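PDB 6R5W: Gp15 protein from Listeria phage PSA, which is the phage's homotrimeric receptor binding protein, here its C-terminal part, which probably recognises the surface of the Listeria host. Local coordinates for residues 12-15 with 19-22. Sequence-based numbering, arbitrary orientation.
Sequences DEHV and DIHV. With CD (cadmium ion), chain F.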
loop_
_atom_site.group_PDB
_atom_site.type_symbol
_atom_site.label_atom_id
_atom_site.label_comp_id
_atom_site.label_asym_id
_atom_site.label_seq_id
_atom_site.Cartn_x
_atom_site.Cartn_y
_atom_site.Cartn_z
ATOM N N ASP A 12 34.610 -57.186 24.557
ATOM C CA ASP A 12 34.322 -56.209 25.600
ATOM C C ASP A 12 34.595 -54.792 25.114
ATOM O O ASP A 12 33.813 -53.877 25.394
ATOM C CB ASP A 12 35.161 -56.488 26.857
ATOM C CG ASP A 12 34.540 -57.528 27.778
ATOM O OD1 ASP A 12 33.488 -58.111 27.415
ATOM O OD2 ASP A 12 35.111 -57.757 28.882
ATOM N N GLU A 13 35.718 -54.579 24.418
ATOM C CA GLU A 13 36.025 -53.224 23.963
ATOM C C GLU A 13 34.975 -52.757 22.957
ATOM O O GLU A 13 34.546 -51.600 22.984
ATOM C CB GLU A 13 37.425 -53.141 23.356
ATOM C CG GLU A 13 37.641 -51.890 22.494
ATOM C CD GLU A 13 39.114 -51.601 22.218
ATOM O OE1 GLU A 13 39.982 -52.391 22.660
ATOM O OE2 GLU A 13 39.402 -50.575 21.565
ATOM N N HIS A 14 34.542 -53.657 22.068
ATOM C CA HIS A 14 33.510 -53.309 21.100
ATOM C C HIS A 14 32.207 -52.965 21.798
ATOM O O HIS A 14 31.572 -51.945 21.501
ATOM C CB HIS A 14 33.271 -54.451 20.150
ATOM C CG HIS A 14 32.189 -54.169 19.164
ATOM N ND1 HIS A 14 32.404 -53.428 18.021
ATOM C CD2 HIS A 14 30.857 -54.430 19.201
ATOM C CE1 HIS A 14 31.264 -53.325 17.354
ATOM N NE2 HIS A 14 30.307 -53.907 18.055
ATOM N N VAL A 15 31.793 -53.818 22.734
ATOM C CA VAL A 15 30.534 -53.637 23.443
ATOM C C VAL A 15 30.531 -52.377 24.279
ATOM O O VAL A 15 29.476 -51.760 24.461
ATOM C CB VAL A 15 30.259 -54.897 24.310
ATOM C CG1 VAL A 15 29.261 -54.597 25.396
ATOM C CG2 VAL A 15 29.814 -56.062 23.405
ATOM N N ASP A 19 30.684 -44.914 21.389
ATOM C CA ASP A 19 30.733 -44.010 20.244
ATOM C C ASP A 19 30.157 -44.601 18.957
ATOM O O ASP A 19 29.794 -43.847 18.043
ATOM C CB ASP A 19 32.161 -43.579 19.927
ATOM C CG ASP A 19 32.621 -42.379 20.742
ATOM O OD1 ASP A 19 31.828 -41.817 21.517
ATOM O OD2 ASP A 19 33.804 -42.013 20.586
ATOM N N ILE A 20 30.136 -45.924 18.813
ATOM C CA ILE A 20 29.714 -46.535 17.563
ATOM C C ILE A 20 28.328 -47.165 17.662
ATOM O O ILE A 20 27.846 -47.730 16.664
ATOM C CB ILE A 20 30.745 -47.551 17.045
ATOM C CG1 ILE A 20 30.943 -48.674 18.068
ATOM C CG2 ILE A 20 32.083 -46.857 16.778
ATOM C CD1 ILE A 20 31.918 -49.736 17.585
ATOM N N HIS A 21 27.669 -47.049 18.797
ATOM C CA HIS A 21 26.310 -47.530 18.997
ATOM C C HIS A 21 25.399 -46.351 19.322
ATOM O O HIS A 21 25.847 -45.210 19.566
ATOM C CB HIS A 21 26.252 -48.603 20.144
ATOM C CG HIS A 21 27.006 -49.840 19.818
ATOM N ND1 HIS A 21 28.290 -50.073 20.263
ATOM C CD2 HIS A 21 26.679 -50.905 19.034
ATOM C CE1 HIS A 21 28.746 -51.196 19.729
ATOM N NE2 HIS A 21 27.796 -51.707 18.956
ATOM N N VAL A 22 24.106 -46.647 19.341
ATOM C CA VAL A 22 23.075 -45.679 19.639
ATOM C C VAL A 22 22.170 -46.248 20.735
ATOM O O VAL A 22 22.334 -47.392 21.164
ATOM C CB VAL A 22 22.272 -45.308 18.372
ATOM C CG1 VAL A 22 23.206 -44.840 17.301
ATOM C CG2 VAL A 22 21.449 -46.482 17.822
HETATM CD CD CD F . 27.836 -53.753 17.677
HETATM O O HOH W 1 28.496 -49.432 22.679
#
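His14 and His21 meet at a cadmium ion that both rings bind through NE2. The metal lies 2.5 Å from NE2 of His14 and 2.4 Å from NE2 of His21, and it sits in the plane of the His14 ring at its edge. The imidazoles are perpendicular, His21 turning an edge toward the face of His14 in an offset edge-to-face pair with centroids 5.0 Å apart. With CG of His14 anti to the backbone N (chi1 178°), the ring leaves the last turn of helix 8-15 and reaches the ion. A backbone atom also meets the second ring: O of His14 lies at the edge of the His21 ring, near its plane, 3.4 Å from CE1 of His21. Ile20 adds an apolar touch, CD1 of Ile20 resting obliquely against the His14 ring, 3.7 Å from CE1 of His14. ND1, the other ring nitrogen of His21, is hydrogen-bonded to O of Asp17, and a water beside the turn donates to O of Val15 at 3.1 Å. His14 and His21 of the two other subunits complete the site, giving six imidazole nitrogens round one ion. The bond to O of Asp17 is consistent with a proton on ND1 of His21, which would leave the NE2 lone pair for the metal; the cadmium thus ties the helix end to the following loop and joins all three chains of the trimer.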